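Local coordinates for mannitol dehydrogenase (Pseudomonas fluorescens, PDB 1LJ8), which probably catalyses the NAD-dependent interconversion of mannitol and fructose, as a long-chain dehydrogenase that binds NAD in a Rossmann-type domain, at residues 260-272 against 277-289. Residues are numbered along the deposited sequence; the frame is centred on the assembly and turned at random.
Sequences PFVQWVLEDKFVN and WEKVGVQFTDDVT
V265 and Q283 lie abreast, as do L266 and F284, in a short parallel pairing that illustrates how backbone and side-chain bonds share the work of joining two strands. The main chain supplies three hydrogen bonds: Q283 N to W264 O (2.9 Å), L266 N to Q283 O (2.7 Å) and T285 N to L266 O (3.0 Å).

Polar side chains extend the join at both ends. Q263 NE2 donates to Q283 OE1 (2.9 Å), the two amides nearly coplanar at 10°, and a water links that same oxygen to W264 N. At the other end the extended chain of E267 carries OE2 to V288 N (3.0 Å), which it meets with its anti lone pair; K269 and N226 hold OE1.

Apolar contacts fall on both faces. V265 CG1 wedges against T285 CG2 and V288 CG2. On the opposite face, L266 CD1 touches F284 CE2 (3.6 Å), while W264, its ring swung anti to the backbone N (chi1 -168°), sets CH2 over a face of W277 and lies against V282.

Strand 227-230 flanks 263-266 on its other side, completing a three-stranded mixed sheet whose 283-284 edge leads through D287, which caps T289 N, into helix 289-313.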
loop_
_atom_site.group_PDB
_atom_site.type_symbol
_atom_site.label_atom_id
_atom_site.label_comp_id
_atom_site.label_asym_id
_atom_site.label_seq_id
_atom_site.Cartn_x
_atom_site.Cartn_y
_atom_site.Cartn_z
ATOM N N PRO A 260 9.056 13.369 4.973
ATOM C CA PRO A 260 9.436 14.382 3.975
ATOM C C PRO A 260 9.772 13.741 2.632
ATOM O O PRO A 260 9.438 14.277 1.574
ATOM C CB PRO A 260 10.698 15.057 4.582
ATOM C CG PRO A 260 10.658 14.709 6.028
ATOM C CD PRO A 260 9.901 13.413 6.174
ATOM N N PHE A 261 10.457 12.607 2.658
ATOM C CA PHE A 261 10.830 11.919 1.417
ATOM C C PHE A 261 9.569 11.488 0.623
ATOM O O PHE A 261 8.587 11.045 1.215
ATOM C CB PHE A 261 11.625 10.646 1.702
ATOM C CG PHE A 261 12.024 9.901 0.445
ATOM C CD1 PHE A 261 13.089 10.346 -0.332
ATOM C CD2 PHE A 261 11.299 8.787 0.022
ATOM C CE1 PHE A 261 13.434 9.683 -1.530
ATOM C CE2 PHE A 261 11.633 8.121 -1.185
ATOM C CZ PHE A 261 12.688 8.562 -1.948
ATOM N N VAL A 262 9.641 11.605 -0.700
ATOM C CA VAL A 262 8.547 11.182 -1.580
ATOM C C VAL A 262 9.101 10.952 -2.986
ATOM O O VAL A 262 9.948 11.713 -3.490
ATOM C CB VAL A 262 7.389 12.247 -1.589
ATOM C CG1 VAL A 262 7.891 13.593 -2.064
ATOM C CG2 VAL A 262 6.191 11.737 -2.428
ATOM N N GLN A 263 8.660 9.878 -3.622
ATOM C CA GLN A 263 9.142 9.604 -4.966
ATOM C C GLN A 263 8.049 8.874 -5.754
ATOM O O GLN A 263 7.234 8.157 -5.188
ATOM C CB GLN A 263 10.433 8.734 -4.892
ATOM C CG GLN A 263 11.040 8.455 -6.264
ATOM C CD GLN A 263 12.444 7.833 -6.156
ATOM O OE1 GLN A 263 12.749 7.157 -5.176
ATOM N NE2 GLN A 263 13.275 8.028 -7.185
ATOM N N TRP A 264 8.043 9.080 -7.064
ATOM C CA TRP A 264 7.059 8.408 -7.933
ATOM C C TRP A 264 7.781 8.211 -9.272
ATOM O O TRP A 264 8.183 9.186 -9.892
ATOM C CB TRP A 264 5.864 9.347 -8.156
ATOM C CG TRP A 264 4.656 8.700 -8.786
ATOM C CD1 TRP A 264 4.528 7.410 -9.207
ATOM C CD2 TRP A 264 3.397 9.338 -9.024
ATOM N NE1 TRP A 264 3.235 7.198 -9.688
ATOM C CE2 TRP A 264 2.532 8.370 -9.587
ATOM C CE3 TRP A 264 2.911 10.640 -8.808
ATOM C CZ2 TRP A 264 1.203 8.663 -9.937
ATOM C CZ3 TRP A 264 1.582 10.944 -9.155
ATOM C CH2 TRP A 264 0.738 9.948 -9.718
ATOM N N VAL A 265 7.967 6.961 -9.673
ATOM C CA VAL A 265 8.545 6.701 -10.981
ATOM C C VAL A 265 7.433 5.918 -11.717
ATOM O O VAL A 265 6.949 4.910 -11.208
ATOM C CB VAL A 265 9.797 5.852 -10.896
ATOM C CG1 VAL A 265 10.375 5.756 -12.354
ATOM C CG2 VAL A 265 10.817 6.495 -9.930
ATOM N N LEU A 266 7.032 6.424 -12.875
ATOM C CA LEU A 266 5.916 5.870 -13.657
ATOM C C LEU A 266 6.322 5.494 -15.068
ATOM O O LEU A 266 7.197 6.123 -15.662
ATOM C CB LEU A 266 4.815 6.954 -13.863
ATOM C CG LEU A 266 3.461 7.083 -13.200
ATOM C CD1 LEU A 266 2.778 8.407 -13.581
ATOM C CD2 LEU A 266 2.607 5.889 -13.563
ATOM N N GLU A 267 5.622 4.510 -15.618
ATOM C CA GLU A 267 5.786 4.192 -17.025
ATOM C C GLU A 267 4.775 5.120 -17.734
ATOM O O GLU A 267 3.621 5.241 -17.300
ATOM C CB GLU A 267 5.459 2.728 -17.288
ATOM C CG GLU A 267 6.550 1.829 -16.715
ATOM C CD GLU A 267 6.223 0.371 -16.811
ATOM O OE1 GLU A 267 5.040 -0.003 -17.152
ATOM O OE2 GLU A 267 7.163 -0.391 -16.526
ATOM N N ASP A 268 5.192 5.798 -18.794
ATOM C CA ASP A 268 4.300 6.732 -19.476
ATOM C C ASP A 268 3.371 6.035 -20.455
ATOM O O ASP A 268 3.529 6.152 -21.688
ATOM C CB ASP A 268 5.137 7.792 -20.195
ATOM C CG ASP A 268 4.372 9.085 -20.455
ATOM O OD1 ASP A 268 3.141 9.155 -20.230
ATOM O OD2 ASP A 268 5.018 10.046 -20.918
ATOM N N LYS A 269 2.378 5.345 -19.899
ATOM C CA LYS A 269 1.422 4.556 -20.681
ATOM C C LYS A 269 0.013 4.982 -20.314
ATOM O O LYS A 269 -0.643 4.322 -19.497
ATOM C CB LYS A 269 1.608 3.072 -20.345
ATOM C CG LYS A 269 2.951 2.485 -20.722
ATOM C CD LYS A 269 3.085 1.018 -20.254
ATOM C CE LYS A 269 4.477 0.489 -20.545
ATOM N NZ LYS A 269 4.608 -0.904 -19.965
ATOM N N PHE A 270 -0.453 6.081 -20.914
ATOM C CA PHE A 270 -1.780 6.636 -20.606
ATOM C C PHE A 270 -2.515 6.781 -21.926
ATOM O O PHE A 270 -2.067 7.514 -22.809
ATOM C CB PHE A 270 -1.622 7.997 -19.915
ATOM C CG PHE A 270 -1.064 7.900 -18.531
ATOM C CD1 PHE A 270 0.298 7.629 -18.325
ATOM C CD2 PHE A 270 -1.910 7.946 -17.425
ATOM C CE1 PHE A 270 0.799 7.385 -17.042
ATOM C CE2 PHE A 270 -1.436 7.710 -16.160
ATOM C CZ PHE A 270 -0.068 7.417 -15.941
ATOM N N VAL A 271 -3.651 6.094 -22.047
ATOM C CA VAL A 271 -4.384 6.109 -23.292
ATOM C C VAL A 271 -5.180 7.380 -23.531
ATOM O O VAL A 271 -5.436 7.732 -24.688
ATOM C CB VAL A 271 -5.384 4.920 -23.368
ATOM C CG1 VAL A 271 -4.637 3.595 -23.506
ATOM C CG2 VAL A 271 -6.242 4.871 -22.098
ATOM N N ASN A 272 -5.545 8.069 -22.460
ATOM C CA ASN A 272 -6.418 9.239 -22.561
ATOM C C ASN A 272 -5.846 10.463 -21.816
ATOM O O ASN A 272 -6.591 11.229 -21.187
ATOM C CB ASN A 272 -7.815 8.825 -21.990
ATOM C CG ASN A 272 -8.969 9.709 -22.467
ATOM O OD1 ASN A 272 -8.771 10.705 -23.145
ATOM N ND2 ASN A 272 -10.210 9.333 -22.084
ATOM N N TRP A 277 2.745 15.718 -14.529
ATOM C CA TRP A 277 3.395 15.489 -13.227
ATOM C C TRP A 277 4.924 15.638 -13.265
ATOM O O TRP A 277 5.553 15.887 -12.231
ATOM C CB TRP A 277 3.049 14.076 -12.712
ATOM C CG TRP A 277 1.619 13.910 -12.187
ATOM C CD1 TRP A 277 0.967 14.687 -11.242
ATOM C CD2 TRP A 277 0.727 12.821 -12.492
ATOM N NE1 TRP A 277 -0.284 14.119 -10.952
ATOM C CE2 TRP A 277 -0.441 12.986 -11.702
ATOM C CE3 TRP A 277 0.809 11.718 -13.365
ATOM C CZ2 TRP A 277 -1.529 12.090 -11.761
ATOM C CZ3 TRP A 277 -0.274 10.830 -13.420
ATOM C CH2 TRP A 277 -1.427 11.031 -12.623
ATOM N N GLU A 278 5.526 15.487 -14.445
ATOM C CA GLU A 278 6.990 15.599 -14.465
ATOM C C GLU A 278 7.430 17.010 -14.094
ATOM O O GLU A 278 8.581 17.192 -13.690
ATOM C CB GLU A 278 7.603 15.206 -15.841
ATOM C CG GLU A 278 7.090 15.997 -17.044
ATOM C CD GLU A 278 5.845 15.335 -17.695
ATOM O OE1 GLU A 278 4.753 15.378 -17.081
ATOM O OE2 GLU A 278 5.991 14.743 -18.820
ATOM N N LYS A 279 6.546 17.997 -14.243
ATOM C CA LYS A 279 6.899 19.372 -13.904
ATOM C C LYS A 279 7.031 19.537 -12.388
ATOM O O LYS A 279 7.588 20.550 -11.913
ATOM C CB LYS A 279 5.848 20.348 -14.451
ATOM C CG LYS A 279 5.896 20.485 -15.994
ATOM C CD LYS A 279 4.824 21.375 -16.595
ATOM C CE LYS A 279 4.929 21.359 -18.153
ATOM N NZ LYS A 279 3.827 22.095 -18.809
ATOM N N VAL A 280 6.533 18.564 -11.613
ATOM C CA VAL A 280 6.673 18.655 -10.158
ATOM C C VAL A 280 7.393 17.478 -9.533
ATOM O O VAL A 280 7.109 17.094 -8.386
ATOM C CB VAL A 280 5.322 18.875 -9.437
ATOM C CG1 VAL A 280 4.821 20.326 -9.758
ATOM C CG2 VAL A 280 4.290 17.799 -9.890
ATOM N N GLY A 281 8.300 16.869 -10.311
ATOM C CA GLY A 281 9.126 15.823 -9.758
ATOM C C GLY A 281 8.851 14.342 -10.006
ATOM O O GLY A 281 9.636 13.497 -9.580
ATOM N N VAL A 282 7.726 14.020 -10.637
ATOM C CA VAL A 282 7.431 12.617 -10.914
ATOM C C VAL A 282 8.382 12.229 -12.042
ATOM O O VAL A 282 8.611 13.025 -12.961
ATOM C CB VAL A 282 5.968 12.458 -11.362
ATOM C CG1 VAL A 282 5.635 10.991 -11.666
ATOM C CG2 VAL A 282 5.058 12.988 -10.236
ATOM N N GLN A 283 8.911 11.015 -11.970
ATOM C CA GLN A 283 9.874 10.527 -12.948
ATOM C C GLN A 283 9.241 9.496 -13.866
ATOM O O GLN A 283 8.458 8.693 -13.414
ATOM C CB GLN A 283 11.046 9.899 -12.201
ATOM C CG GLN A 283 11.691 10.898 -11.234
ATOM C CD GLN A 283 12.613 10.215 -10.262
ATOM O OE1 GLN A 283 12.254 9.971 -9.123
ATOM N NE2 GLN A 283 13.806 9.869 -10.719
ATOM N N PHE A 284 9.574 9.531 -15.153
ATOM C CA PHE A 284 9.013 8.549 -16.075
ATOM C C PHE A 284 10.157 7.734 -16.656
ATOM O O PHE A 284 11.230 8.267 -16.936
ATOM C CB PHE A 284 8.252 9.227 -17.209
ATOM C CG PHE A 284 6.958 9.826 -16.775
ATOM C CD1 PHE A 284 6.928 11.103 -16.212
ATOM C CD2 PHE A 284 5.776 9.119 -16.904
ATOM C CE1 PHE A 284 5.715 11.660 -15.782
ATOM C CE2 PHE A 284 4.569 9.656 -16.482
ATOM C CZ PHE A 284 4.533 10.933 -15.918
ATOM N N THR A 285 9.942 6.435 -16.807
ATOM C CA THR A 285 11.006 5.608 -17.346
ATOM C C THR A 285 10.353 4.535 -18.191
ATOM O O THR A 285 9.171 4.219 -18.026
ATOM C CB THR A 285 11.865 5.005 -16.196
ATOM O OG1 THR A 285 13.045 4.384 -16.742
ATOM C CG2 THR A 285 11.065 3.981 -15.407
ATOM N N ASP A 286 11.120 3.950 -19.098
ATOM C CA ASP A 286 10.539 2.947 -19.973
ATOM C C ASP A 286 10.051 1.675 -19.259
ATOM O O ASP A 286 8.943 1.200 -19.511
ATOM C CB ASP A 286 11.539 2.595 -21.074
ATOM C CG ASP A 286 11.823 3.786 -21.988
ATOM O OD1 ASP A 286 10.852 4.374 -22.499
ATOM O OD2 ASP A 286 13.002 4.124 -22.201
ATOM N N ASP A 287 10.884 1.149 -18.377
ATOM C CA ASP A 287 10.561 -0.047 -17.599
ATOM C C ASP A 287 10.851 0.210 -16.099
ATOM O O ASP A 287 11.988 0.263 -15.658
ATOM C CB ASP A 287 11.384 -1.231 -18.125
ATOM C CG ASP A 287 11.310 -2.445 -17.221
ATOM O OD1 ASP A 287 10.322 -2.566 -16.440
ATOM O OD2 ASP A 287 12.259 -3.278 -17.300
ATOM N N VAL A 288 9.795 0.424 -15.330
ATOM C CA VAL A 288 9.983 0.718 -13.935
ATOM C C VAL A 288 10.099 -0.545 -13.070
ATOM O O VAL A 288 10.428 -0.448 -11.897
ATOM C CB VAL A 288 8.771 1.612 -13.436
ATOM C CG1 VAL A 288 7.580 0.755 -13.210
ATOM C CG2 VAL A 288 9.130 2.372 -12.145
ATOM N N THR A 289 9.880 -1.737 -13.639
ATOM C CA THR A 289 9.863 -2.926 -12.796
ATOM C C THR A 289 11.093 -3.208 -11.942
ATOM O O THR A 289 10.943 -3.595 -10.800
ATOM C CB THR A 289 9.374 -4.207 -13.571
ATOM O OG1 THR A 289 10.251 -4.518 -14.652
ATOM C CG2 THR A 289 7.967 -3.947 -14.174
HETATM O O HOH W 1 9.965 11.183 -8.128
HETATM O O HOH W 2 7.267 -2.663 -17.716
HETATM O O HOH W 3 7.707 5.519 -19.999
HETATM O O HOH W 4 7.696 -1.362 -20.174
#